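Local coordinates for protein thiazoline oxidase/subtilisin-like protease (Prochloron didemni, PDB 4H6X) that probably matures patellamides as a subtilisin-like transamidating protease, cleaving precursor peptides and closing the excised segment into a macrocycle by transamidation, at residues L286-Q291 against V298-V303; H11-R16 against F126-N131; E66-E71 against D102-N107; G40-T45 against V134-Q139. All blocks are in the same frame, centred on the assembly; numbering follows the deposited sequence.

Interaction 1: residues L286-Q291 against V298-V303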
loop_
_atom_site.group_PDB
_atom_site.type_symbol
_atom_site.label_atom_id
_atom_site.label_comp_id
_atom_site.label_asym_id
_atom_site.label_seq_id
_atom_site.Cartn_x
_atom_site.Cartn_y
_atom_site.Cartn_z
ATOM N N LEU A 286 5.446 -9.783 -2.900
ATOM C CA LEU A 286 5.323 -11.194 -3.270
ATOM C C LEU A 286 6.402 -11.609 -4.295
ATOM O O LEU A 286 7.013 -12.680 -4.175
ATOM C CB LEU A 286 3.917 -11.488 -3.810
ATOM C CG LEU A 286 2.701 -11.455 -2.862
ATOM C CD1 LEU A 286 1.455 -11.921 -3.604
ATOM C CD2 LEU A 286 2.887 -12.288 -1.601
ATOM N N LEU A 287 6.649 -10.761 -5.289
ATOM C CA LEU A 287 7.635 -11.085 -6.335
ATOM C C LEU A 287 9.040 -11.117 -5.762
ATOM O O LEU A 287 9.834 -11.996 -6.103
ATOM C CB LEU A 287 7.539 -10.128 -7.527
ATOM C CG LEU A 287 6.234 -10.172 -8.331
ATOM C CD1 LEU A 287 6.152 -8.999 -9.306
ATOM C CD2 LEU A 287 6.042 -11.507 -9.058
ATOM N N MET A 288 9.335 -10.172 -4.864
ATOM C CA MET A 288 10.575 -10.191 -4.103
ATOM C C MET A 288 10.664 -11.420 -3.189
ATOM O O MET A 288 11.740 -12.004 -3.039
ATOM C CB MET A 288 10.739 -8.915 -3.256
ATOM C CG MET A 288 10.895 -7.623 -4.033
ATOM S SD MET A 288 11.158 -6.251 -2.878
ATOM C CE MET A 288 11.412 -4.926 -4.059
ATOM N N SER A 289 9.551 -11.806 -2.571
ATOM C CA SER A 289 9.534 -13.013 -1.735
ATOM C C SER A 289 9.955 -14.264 -2.522
ATOM O O SER A 289 10.657 -15.141 -2.006
ATOM C CB SER A 289 8.152 -13.209 -1.114
ATOM O OG SER A 289 7.856 -12.112 -0.275
ATOM N N LEU A 290 9.532 -14.316 -3.776
ATOM C CA LEU A 290 9.837 -15.425 -4.677
ATOM C C LEU A 290 11.321 -15.435 -5.087
ATOM O O LEU A 290 11.907 -16.500 -5.278
ATOM C CB LEU A 290 8.929 -15.327 -5.894
ATOM C CG LEU A 290 8.288 -16.581 -6.468
ATOM C CD1 LEU A 290 7.738 -17.481 -5.363
ATOM C CD2 LEU A 290 7.198 -16.145 -7.433
ATOM N N GLN A 291 11.924 -14.249 -5.199
ATOM C CA GLN A 291 13.365 -14.132 -5.424
ATOM C C GLN A 291 14.130 -14.775 -4.273
ATOM O O GLN A 291 15.013 -15.609 -4.502
ATOM C CB GLN A 291 13.787 -12.670 -5.605
ATOM C CG GLN A 291 13.385 -12.043 -6.933
ATOM C CD GLN A 291 13.705 -10.552 -7.000
ATOM O OE1 GLN A 291 13.748 -9.865 -5.974
ATOM N NE2 GLN A 291 13.921 -10.044 -8.211
ATOM N N VAL A 298 17.373 -10.293 -3.586
ATOM C CA VAL A 298 16.304 -9.336 -3.865
ATOM C C VAL A 298 16.807 -8.335 -4.894
ATOM O O VAL A 298 17.887 -7.779 -4.750
ATOM C CB VAL A 298 15.848 -8.601 -2.584
ATOM C CG1 VAL A 298 14.812 -7.534 -2.906
ATOM C CG2 VAL A 298 15.298 -9.598 -1.580
ATOM N N ASP A 299 16.032 -8.126 -5.945
ATOM C CA ASP A 299 16.402 -7.165 -6.970
ATOM C C ASP A 299 15.185 -6.307 -7.290
ATOM O O ASP A 299 14.303 -6.713 -8.050
ATOM C CB ASP A 299 16.924 -7.903 -8.211
ATOM C CG ASP A 299 17.509 -6.973 -9.253
ATOM O OD1 ASP A 299 17.167 -5.772 -9.285
ATOM O OD2 ASP A 299 18.308 -7.467 -10.070
ATOM N N ALA A 300 15.157 -5.116 -6.692
ATOM C CA ALA A 300 13.997 -4.222 -6.728
ATOM C C ALA A 300 13.747 -3.641 -8.109
ATOM O O ALA A 300 12.599 -3.528 -8.541
ATOM C CB ALA A 300 14.156 -3.099 -5.700
ATOM N N GLU A 301 14.823 -3.270 -8.795
ATOM C CA GLU A 301 14.727 -2.746 -10.149
ATOM C C GLU A 301 14.244 -3.822 -11.137
ATOM O O GLU A 301 13.501 -3.515 -12.074
ATOM C CB GLU A 301 16.056 -2.113 -10.595
ATOM C CG GLU A 301 16.010 -1.367 -11.928
ATOM C CD GLU A 301 15.132 -0.110 -11.929
ATOM O OE1 GLU A 301 14.765 0.418 -10.849
ATOM O OE2 GLU A 301 14.798 0.360 -13.039
ATOM N N ALA A 302 14.635 -5.074 -10.918
ATOM C CA ALA A 302 14.152 -6.157 -11.800
ATOM C C ALA A 302 12.634 -6.300 -11.631
ATOM O O ALA A 302 11.900 -6.396 -12.621
ATOM C CB ALA A 302 14.872 -7.471 -11.515
ATOM N N VAL A 303 12.166 -6.262 -10.379
ATOM C CA VAL A 303 10.734 -6.360 -10.109
ATOM C C VAL A 303 10.008 -5.199 -10.765
ATOM O O VAL A 303 9.044 -5.402 -11.501
ATOM C CB VAL A 303 10.398 -6.445 -8.597
ATOM C CG1 VAL A 303 8.887 -6.326 -8.381
ATOM C CG2 VAL A 303 10.898 -7.758 -8.020
#
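Gln291 reaches from helix 273-293 to the backbone of Asp299, and both branches of its amide are used. OE1 accepts from Asp299 N at 2.9 Å in a nearly straight bond (168° at the hydrogen), the donor standing above the carbonyl plane. On the other branch NE2 makes a weak bond of 3.4 Å to Asp299 O, and one peptide residue is thus met at its N-H and its C=O by one side chain. The rest of the contact is apolar. Met288, extended beyond CG (chi2 -177°), threads between Val298 and Val303: its SD lies 3.9 Å from Val298 CG1 and its CE 3.7 Å from Ala300 CB. Val303 is shared through its two methyls. CG1 meets Leu287 CD1 at 3.9 Å, whereas CG2 faces Met288 CG and sits 3.8 Å from Gln291 NE2. In the next shell Asp299 is the N-cap of helix 300-309, its OD1 accepting from Ala302 N at 3.1 Å from above the carboxylate plane; its carbonyl also takes the backbone bond from Val303 N. Asn199 bonds to Ala300 N and Val298 O, tying the residues on both sides of Asp299, while Leu287 is backed by Met336 and Leu339 of helix 332-340 and by Leu23. The chemistry is divided: polar groups gather where helix 300-309 begins, so that Asp299 N, which precedes the helical bonds, is still satisfied, and the apolar side chains of Leu287, Met288 and Val303 fill the interface between the two helices, with Val298 at its loop end.

Interaction 2: residues H11-R16 against F126-N131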
loop_
_atom_site.group_PDB
_atom_site.type_symbol
_atom_site.label_atom_id
_atom_site.label_comp_id
_atom_site.label_asym_id
_atom_site.label_seq_id
_atom_site.Cartn_x
_atom_site.Cartn_y
_atom_site.Cartn_z
ATOM N N HIS A 11 -8.637 -14.741 -2.651
ATOM C CA HIS A 11 -8.485 -13.348 -2.274
ATOM C C HIS A 11 -9.546 -12.565 -3.009
ATOM O O HIS A 11 -9.894 -12.905 -4.137
ATOM C CB HIS A 11 -7.090 -12.835 -2.660
ATOM C CG HIS A 11 -6.779 -11.471 -2.123
ATOM N ND1 HIS A 11 -7.219 -10.317 -2.733
ATOM C CD2 HIS A 11 -6.081 -11.080 -1.031
ATOM C CE1 HIS A 11 -6.808 -9.271 -2.036
ATOM N NE2 HIS A 11 -6.114 -9.707 -0.999
ATOM N N ASP A 12 -10.036 -11.507 -2.369
ATOM C CA ASP A 12 -11.053 -10.610 -2.920
ATOM C C ASP A 12 -10.743 -10.109 -4.334
ATOM O O ASP A 12 -11.669 -9.853 -5.116
ATOM C CB ASP A 12 -11.247 -9.420 -1.970
ATOM C CG ASP A 12 -12.319 -8.460 -2.434
ATOM O OD1 ASP A 12 -13.514 -8.837 -2.420
ATOM O OD2 ASP A 12 -11.982 -7.311 -2.792
ATOM N N LEU A 13 -9.451 -9.969 -4.656
ATOM C CA LEU A 13 -9.034 -9.369 -5.928
ATOM C C LEU A 13 -8.589 -10.401 -6.971
ATOM O O LEU A 13 -8.161 -10.025 -8.069
ATOM C CB LEU A 13 -7.926 -8.313 -5.702
ATOM C CG LEU A 13 -8.269 -7.116 -4.805
ATOM C CD1 LEU A 13 -7.050 -6.246 -4.506
ATOM C CD2 LEU A 13 -9.406 -6.284 -5.404
ATOM N N ASP A 14 -8.695 -11.687 -6.631
ATOM C CA ASP A 14 -8.327 -12.774 -7.554
ATOM C C ASP A 14 -8.914 -12.596 -8.952
ATOM O O ASP A 14 -8.202 -12.736 -9.953
ATOM C CB ASP A 14 -8.731 -14.146 -7.004
ATOM C CG ASP A 14 -7.791 -14.651 -5.928
ATOM O OD1 ASP A 14 -6.636 -14.155 -5.819
ATOM O OD2 ASP A 14 -8.206 -15.568 -5.185
ATOM N N GLU A 15 -10.203 -12.275 -9.014
ATOM C CA GLU A 15 -10.891 -12.134 -10.290
ATOM C C GLU A 15 -10.518 -10.853 -11.015
ATOM O O GLU A 15 -10.568 -10.796 -12.240
ATOM C CB GLU A 15 -12.414 -12.240 -10.114
ATOM C CG GLU A 15 -12.892 -13.635 -9.722
ATOM C CD GLU A 15 -12.404 -14.719 -10.676
ATOM O OE1 GLU A 15 -12.598 -14.576 -11.904
ATOM O OE2 GLU A 15 -11.825 -15.721 -10.198
ATOM N N ARG A 16 -10.125 -9.832 -10.260
ATOM C CA ARG A 16 -9.759 -8.552 -10.856
ATOM C C ARG A 16 -8.284 -8.503 -11.256
ATOM O O ARG A 16 -7.879 -7.624 -12.008
ATOM C CB ARG A 16 -10.115 -7.402 -9.907
ATOM C CG ARG A 16 -11.618 -7.196 -9.749
ATOM C CD ARG A 16 -11.968 -6.261 -8.593
ATOM N NE ARG A 16 -11.557 -4.873 -8.836
ATOM C CZ ARG A 16 -11.745 -3.866 -7.982
ATOM N NH1 ARG A 16 -12.336 -4.072 -6.809
ATOM N NH2 ARG A 16 -11.340 -2.644 -8.308
ATOM N N PHE A 126 -7.956 -9.857 4.283
ATOM C CA PHE A 126 -6.873 -10.710 3.825
ATOM C C PHE A 126 -6.021 -9.875 2.855
ATOM O O PHE A 126 -6.476 -9.527 1.773
ATOM C CB PHE A 126 -7.471 -11.950 3.151
ATOM C CG PHE A 126 -6.480 -12.817 2.409
ATOM C CD1 PHE A 126 -5.156 -12.926 2.819
ATOM C CD2 PHE A 126 -6.902 -13.566 1.299
ATOM C CE1 PHE A 126 -4.263 -13.734 2.131
ATOM C CE2 PHE A 126 -6.016 -14.385 0.615
ATOM C CZ PHE A 126 -4.693 -14.463 1.029
ATOM N N GLY A 127 -4.809 -9.529 3.273
ATOM C CA GLY A 127 -3.938 -8.679 2.462
ATOM C C GLY A 127 -3.215 -9.444 1.361
ATOM O O GLY A 127 -3.257 -10.664 1.318
ATOM N N ILE A 128 -2.552 -8.715 0.472
ATOM C CA ILE A 128 -1.816 -9.318 -0.644
ATOM C C ILE A 128 -0.622 -10.127 -0.145
ATOM O O ILE A 128 -0.327 -11.213 -0.667
ATOM C CB ILE A 128 -1.373 -8.234 -1.655
ATOM C CG1 ILE A 128 -2.606 -7.509 -2.229
ATOM C CG2 ILE A 128 -0.514 -8.825 -2.771
ATOM C CD1 ILE A 128 -3.515 -8.361 -3.103
ATOM N N ALA A 129 0.045 -9.627 0.890
ATOM C CA ALA A 129 1.295 -10.234 1.334
ATOM C C ALA A 129 1.363 -10.405 2.861
ATOM O O ALA A 129 2.230 -9.802 3.532
ATOM C CB ALA A 129 2.480 -9.430 0.801
ATOM N N PRO A 130 0.454 -11.238 3.418
ATOM C CA PRO A 130 0.328 -11.411 4.876
ATOM C C PRO A 130 1.590 -11.917 5.594
ATOM O O PRO A 130 1.687 -11.780 6.818
ATOM C CB PRO A 130 -0.798 -12.449 5.008
ATOM C CG PRO A 130 -0.759 -13.209 3.719
ATOM C CD PRO A 130 -0.462 -12.144 2.691
ATOM N N ASN A 131 2.543 -12.488 4.858
ATOM C CA ASN A 131 3.730 -13.066 5.504
ATOM C C ASN A 131 5.002 -12.224 5.456
ATOM O O ASN A 131 6.021 -12.617 6.022
ATOM C CB ASN A 131 4.018 -14.486 4.981
ATOM C CG ASN A 131 3.108 -15.538 5.598
ATOM O OD1 ASN A 131 2.975 -16.646 5.070
ATOM N ND2 ASN A 131 2.485 -15.204 6.723
#
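A type I beta turn from His11 to Asp14, in the loop before helix 20-26, lays the His11 ring against Phe126 and Ile128, which belong to the loop joining helix 101-118 to strand 133-138. His11 CD2 stands over one face of the Phe126 ring, offset toward the rim, 3.5 Å from Phe126 CD2. The two rings are oblique, with planes 56° apart and centroids separated by 4.9 Å. His11 NE2 also comes to 2.8 Å from Phe126 O. Ile128 supplies its CD1 methyl over a face of the imidazole, 3.6 Å from His11 CE1, and the same methyl loosely touches Leu13 CD1. The imidazole is fixed from within the turn as well. With CG opposite the backbone N of His11 (chi1 -171°), the ring swings to the carbonyl side, where ND1 accepts from Leu13 N at 3.0 Å. Asp14 closes the turn twice: its N donates to His11 O, and its OD2 takes His11 N at 2.7 Å, met from above the carboxylate plane. Leu13 and Ile128 continue onto Val279 and Leu286 of helix 273-293, Phe126 also meets the ring of His24, and Asp12 forms a salt bridge with Arg269. The arrangement is that of a type I turn stiffened by side-chain-to-backbone bonds, here setting an N-terminal loop of the chain against the helix-to-strand connection of a subtilisin-like fold.

Interaction 3: residues E66-E71 against D102-N107; sequences EPITPE and DRIVLN
Arg103, on helix 101-118 of the subtilisin-like fold, points its guanidinium end-on at the carbonyl of Glu66 in the loop that leads into helix 70-82. NH1 and NH2 both donate to Glu66 O, each at 2.8 Å, and because they share one acceptor both bonds are bent, to 141° for NH1 and 142° for NH2. The oxygen lies in the guanidinium plane; seen from the carbonyl, NH1 is in its plane and NH2 above it. Ile68 crosses the arginine obliquely, its CD1 over one guanidinium face and displaced toward NH1, while its CG2 turns to the helix and packs 3.8 Å from Ile104 CG1. A bend at chi3 (59°) brings the flat end of the arginine against Ile68 CD1. NH2 also forms a salt bridge with Asp140, whose carboxylate balances the guanidinium charge. A leucine in place of Arg103 would probably leave Glu66 O without its two donors and the Asp140 carboxylate without this cation, and the loop at Glu66 less firmly tied to helix 101-118. Thr69, the N-cap of helix 70-82, follows directly on Ile68, and Tyr73 touches both Ile68 and Ile104. Asn107, one turn along from Arg103, spends its OD1 on Asp41 N and its ND2 on Tyr73 and Asp140, and lies against Ile68 only through ND2, 4.1 Å from Ile68 CG1.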
loop_
_atom_site.group_PDB
_atom_site.type_symbol
_atom_site.label_atom_id
_atom_site.label_comp_id
_atom_site.label_asym_id
_atom_site.label_seq_id
_atom_site.Cartn_x
_atom_site.Cartn_y
_atom_site.Cartn_z
ATOM N N GLU A 66 -1.629 13.645 20.887
ATOM C CA GLU A 66 -2.615 12.987 21.737
ATOM C C GLU A 66 -3.339 11.885 20.964
ATOM O O GLU A 66 -3.741 12.093 19.813
ATOM C CB GLU A 66 -3.617 14.003 22.300
ATOM C CG GLU A 66 -3.136 14.710 23.562
ATOM C CD GLU A 66 -2.868 13.741 24.702
ATOM O OE1 GLU A 66 -3.846 13.209 25.278
ATOM O OE2 GLU A 66 -1.676 13.502 25.016
ATOM N N PRO A 67 -3.496 10.704 21.590
ATOM C CA PRO A 67 -4.287 9.641 20.976
ATOM C C PRO A 67 -5.688 10.146 20.645
ATOM O O PRO A 67 -6.210 11.007 21.343
ATOM C CB PRO A 67 -4.333 8.555 22.063
ATOM C CG PRO A 67 -3.961 9.249 23.334
ATOM C CD PRO A 67 -2.983 10.305 22.912
ATOM N N ILE A 68 -6.246 9.648 19.545
ATOM C CA ILE A 68 -7.581 10.013 19.094
ATOM C C ILE A 68 -8.555 9.042 19.755
ATOM O O ILE A 68 -8.306 7.838 19.759
ATOM C CB ILE A 68 -7.703 9.896 17.553
ATOM C CG1 ILE A 68 -6.573 10.665 16.840
ATOM C CG2 ILE A 68 -9.099 10.316 17.070
ATOM C CD1 ILE A 68 -6.882 12.108 16.517
ATOM N N THR A 69 -9.658 9.559 20.303
ATOM C CA THR A 69 -10.642 8.703 20.985
ATOM C C THR A 69 -11.390 7.799 19.996
ATOM O O THR A 69 -11.529 8.147 18.812
ATOM C CB THR A 69 -11.686 9.511 21.800
ATOM O OG1 THR A 69 -12.456 10.335 20.925
ATOM C CG2 THR A 69 -11.017 10.380 22.853
ATOM N N PRO A 70 -11.868 6.630 20.476
ATOM C CA PRO A 70 -12.747 5.814 19.640
ATOM C C PRO A 70 -13.977 6.599 19.184
ATOM O O PRO A 70 -14.437 6.428 18.054
ATOM C CB PRO A 70 -13.147 4.662 20.572
ATOM C CG PRO A 70 -12.020 4.560 21.546
ATOM C CD PRO A 70 -11.537 5.967 21.753
ATOM N N GLU A 71 -14.484 7.481 20.050
ATOM C CA GLU A 71 -15.667 8.280 19.728
ATOM C C GLU A 71 -15.420 9.176 18.516
ATOM O O GLU A 71 -16.288 9.317 17.653
ATOM C CB GLU A 71 -16.120 9.115 20.940
ATOM C CG GLU A 71 -16.587 8.307 22.156
ATOM C CD GLU A 71 -15.504 7.453 22.783
ATOM O OE1 GLU A 71 -14.414 7.968 23.112
ATOM O OE2 GLU A 71 -15.745 6.242 22.951
ATOM N N ASP A 102 -8.436 15.796 10.389
ATOM C CA ASP A 102 -7.298 15.706 9.469
ATOM C C ASP A 102 -6.429 14.505 9.825
ATOM O O ASP A 102 -6.086 13.703 8.951
ATOM C CB ASP A 102 -6.452 16.983 9.496
ATOM C CG ASP A 102 -7.189 18.189 8.960
ATOM O OD1 ASP A 102 -7.839 18.082 7.900
ATOM O OD2 ASP A 102 -7.100 19.263 9.602
ATOM N N ARG A 103 -6.111 14.368 11.112
ATOM C CA ARG A 103 -5.349 13.213 11.604
ATOM C C ARG A 103 -6.123 11.922 11.408
ATOM O O ARG A 103 -5.531 10.882 11.130
ATOM C CB ARG A 103 -4.997 13.351 13.088
ATOM C CG ARG A 103 -4.036 14.487 13.416
ATOM C CD ARG A 103 -3.862 14.604 14.930
ATOM N NE ARG A 103 -3.353 13.364 15.500
ATOM C CZ ARG A 103 -3.556 12.954 16.751
ATOM N NH1 ARG A 103 -4.279 13.678 17.590
ATOM N NH2 ARG A 103 -3.030 11.806 17.161
ATOM N N ILE A 104 -7.447 11.977 11.570
ATOM C CA ILE A 104 -8.266 10.771 11.391
ATOM C C ILE A 104 -8.196 10.276 9.941
ATOM O O ILE A 104 -8.047 9.087 9.717
ATOM C CB ILE A 104 -9.725 10.974 11.859
ATOM C CG1 ILE A 104 -9.784 11.015 13.400
ATOM C CG2 ILE A 104 -10.634 9.855 11.353
ATOM C CD1 ILE A 104 -11.083 11.570 13.954
ATOM N N VAL A 105 -8.319 11.185 8.977
ATOM C CA VAL A 105 -8.183 10.828 7.559
ATOM C C VAL A 105 -6.897 10.027 7.357
ATOM O O VAL A 105 -6.927 8.957 6.759
ATOM C CB VAL A 105 -8.218 12.057 6.613
ATOM C CG1 VAL A 105 -7.865 11.668 5.173
ATOM C CG2 VAL A 105 -9.587 12.723 6.632
ATOM N N LEU A 106 -5.784 10.544 7.881
ATOM C CA LEU A 106 -4.466 9.893 7.735
ATOM C C LEU A 106 -4.379 8.558 8.459
ATOM O O LEU A 106 -3.836 7.583 7.919
ATOM C CB LEU A 106 -3.342 10.817 8.226
ATOM C CG LEU A 106 -1.990 10.604 7.535
ATOM C CD1 LEU A 106 -2.052 11.076 6.091
ATOM C CD2 LEU A 106 -0.871 11.318 8.287
ATOM N N ASN A 107 -4.896 8.502 9.687
ATOM C CA ASN A 107 -4.811 7.261 10.462
ATOM C C ASN A 107 -5.746 6.204 9.911
ATOM O O ASN A 107 -5.410 5.011 9.880
ATOM C CB ASN A 107 -5.103 7.509 11.938
ATOM C CG ASN A 107 -4.090 8.432 12.580
ATOM O OD1 ASN A 107 -2.979 8.605 12.070
ATOM N ND2 ASN A 107 -4.467 9.033 13.710
#

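Interaction 4: residues G40-T45 against V134-Q139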
loop_
_atom_site.group_PDB
_atom_site.type_symbol
_atom_site.label_atom_id
_atom_site.label_comp_id
_atom_site.label_asym_id
_atom_site.label_seq_id
_atom_site.Cartn_x
_atom_site.Cartn_y
_atom_site.Cartn_z
ATOM N N GLY A 40 -0.276 7.353 8.108
ATOM C CA GLY A 40 -0.735 7.629 9.485
ATOM C C GLY A 40 -0.468 6.483 10.447
ATOM O O GLY A 40 0.327 5.572 10.167
ATOM N N ASP A 41 -1.152 6.530 11.587
ATOM C CA ASP A 41 -0.975 5.581 12.665
ATOM C C ASP A 41 -2.120 4.554 12.636
ATOM O O ASP A 41 -3.255 4.887 12.974
ATOM C CB ASP A 41 -0.951 6.333 14.008
ATOM C CG ASP A 41 -0.556 5.452 15.174
ATOM O OD1 ASP A 41 -0.232 4.276 14.968
ATOM O OD2 ASP A 41 -0.565 5.945 16.320
ATOM N N PRO A 42 -1.818 3.304 12.241
ATOM C CA PRO A 42 -2.825 2.259 12.109
ATOM C C PRO A 42 -3.181 1.630 13.456
ATOM O O PRO A 42 -2.442 1.768 14.439
ATOM C CB PRO A 42 -2.120 1.222 11.233
ATOM C CG PRO A 42 -0.710 1.322 11.665
ATOM C CD PRO A 42 -0.474 2.796 11.918
ATOM N N ASP A 43 -4.302 0.922 13.475
ATOM C CA ASP A 43 -4.859 0.378 14.715
ATOM C C ASP A 43 -4.481 -1.096 14.810
ATOM O O ASP A 43 -5.091 -1.940 14.172
ATOM C CB ASP A 43 -6.381 0.589 14.716
ATOM C CG ASP A 43 -7.078 0.026 15.965
ATOM O OD1 ASP A 43 -6.410 -0.530 16.866
ATOM O OD2 ASP A 43 -8.320 0.143 16.022
ATOM N N TYR A 44 -3.460 -1.390 15.608
ATOM C CA TYR A 44 -2.944 -2.756 15.756
ATOM C C TYR A 44 -3.788 -3.681 16.638
ATOM O O TYR A 44 -3.405 -4.830 16.846
ATOM C CB TYR A 44 -1.518 -2.725 16.319
ATOM C CG TYR A 44 -0.431 -2.456 15.313
ATOM C CD1 TYR A 44 -0.730 -2.090 13.992
ATOM C CD2 TYR A 44 0.907 -2.533 15.686
ATOM C CE1 TYR A 44 0.280 -1.838 13.072
ATOM C CE2 TYR A 44 1.912 -2.283 14.770
ATOM C CZ TYR A 44 1.595 -1.931 13.472
ATOM O OH TYR A 44 2.610 -1.665 12.565
ATOM N N THR A 45 -4.910 -3.193 17.163
ATOM C CA THR A 45 -5.851 -4.070 17.884
ATOM C C THR A 45 -6.790 -4.829 16.940
ATOM O O THR A 45 -7.479 -5.743 17.371
ATOM C CB THR A 45 -6.707 -3.321 18.939
ATOM O OG1 THR A 45 -7.595 -2.394 18.291
ATOM C CG2 THR A 45 -5.838 -2.587 19.944
ATOM N N VAL A 134 6.254 -5.931 8.081
ATOM C CA VAL A 134 5.791 -4.573 7.825
ATOM C C VAL A 134 6.156 -3.667 8.991
ATOM O O VAL A 134 5.910 -4.019 10.156
ATOM C CB VAL A 134 4.269 -4.516 7.572
ATOM C CG1 VAL A 134 3.776 -3.072 7.629
ATOM C CG2 VAL A 134 3.919 -5.155 6.228
ATOM N N ILE A 135 6.766 -2.527 8.665
ATOM C CA ILE A 135 7.003 -1.448 9.634
ATOM C C ILE A 135 6.157 -0.242 9.242
ATOM O O ILE A 135 6.312 0.311 8.146
ATOM C CB ILE A 135 8.489 -1.026 9.693
ATOM C CG1 ILE A 135 9.357 -2.203 10.174
ATOM C CG2 ILE A 135 8.679 0.220 10.587
ATOM C CD1 ILE A 135 10.864 -1.990 10.014
ATOM N N ASN A 136 5.234 0.136 10.121
ATOM C CA ASN A 136 4.531 1.399 9.975
ATOM C C ASN A 136 5.356 2.535 10.571
ATOM O O ASN A 136 5.840 2.433 11.702
ATOM C CB ASN A 136 3.153 1.327 10.639
ATOM C CG ASN A 136 2.124 0.597 9.785
ATOM O OD1 ASN A 136 1.578 1.160 8.828
ATOM N ND2 ASN A 136 1.833 -0.639 10.141
ATOM N N MET A 137 5.525 3.613 9.814
ATOM C CA MET A 137 6.183 4.815 10.331
ATOM C C MET A 137 5.161 5.961 10.341
ATOM O O MET A 137 5.063 6.727 9.365
ATOM C CB MET A 137 7.403 5.172 9.475
ATOM C CG MET A 137 8.258 6.298 10.054
ATOM S SD MET A 137 9.544 6.889 8.922
ATOM C CE MET A 137 10.481 5.388 8.698
ATOM N N PRO A 138 4.366 6.067 11.427
ATOM C CA PRO A 138 3.231 7.007 11.400
ATOM C C PRO A 138 3.669 8.463 11.344
ATOM O O PRO A 138 4.647 8.833 11.991
ATOM C CB PRO A 138 2.521 6.740 12.736
ATOM C CG PRO A 138 2.918 5.346 13.093
ATOM C CD PRO A 138 4.362 5.255 12.652
ATOM N N GLN A 139 2.914 9.272 10.601
ATOM C CA GLN A 139 3.227 10.672 10.356
ATOM C C GLN A 139 2.167 11.639 10.922
ATOM O O GLN A 139 2.249 12.856 10.706
ATOM C CB GLN A 139 3.348 10.916 8.840
ATOM C CG GLN A 139 4.361 10.030 8.114
ATOM C CD GLN A 139 5.777 10.229 8.626
ATOM O OE1 GLN A 139 6.203 11.358 8.881
ATOM N NE2 GLN A 139 6.502 9.136 8.805
#
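Asn136 and Tyr44 make the hydrogen bond across this contact: Asn136 ND2 donates to Tyr44 OH at 2.7 Å and 161°, the hydroxyl lying in the amide plane. The nitrogen arrives at the edge of the phenol ring, whose plane is turned 61° from the amide. Asn136 OD1 is held by Thr114, so both ends of the amide are fixed. Replacing Asn136 by alanine would probably cost Tyr44 OH and Thr114 this partner and open a gap beside Pro42. Van der Waals contacts follow along the strand. Pro42 CG sits 3.5 Å from Asn136 CG, and Asp41 CB packs 3.7 Å from Pro138 CB. A CA-H...O contact joins Pro138 CA to Gly40 O at 3.5 Å. Charge is handled by Lys56, which forms a salt bridge with Asp41 OD1 and a cation-pi contact with Tyr44. Within the loop, Asp43 OD1 accepts from Thr45 N, an Asx turn, and also from Thr45 OG1. The contact ties the loop leaving strand 34-39 to the neighbouring parallel strand 133-138; Gly40 directly follows Asp39, the likely triad aspartate, a placement consistent with the C-terminal end of the parallel strands, where the active site of subtilases lies.

From the N terminus, residues 11-16 open the first loop, 40-45 the second and 66-71 the third. Interaction 3 closes first, at 102-107, tying the approach to helix 70-82 to helix 101-118, within the spans of both interactions 2 and 4. Those two cross: interaction 2 closes at 126-131, joining the loop before helix 20-26 to the loop before strand 133-138, and interaction 4 then joins the loop after strand 34-39 to that strand. Interaction 1 comes later, a short closure between helices 273-293 and 300-309. The Asn107-Asp41 bond joins interactions 3 and 4; Leu286 packs on Ile128 and Ala129, joining 1 and 2. Interactions 1 and 3 stand on opposite sides of the chain's centre.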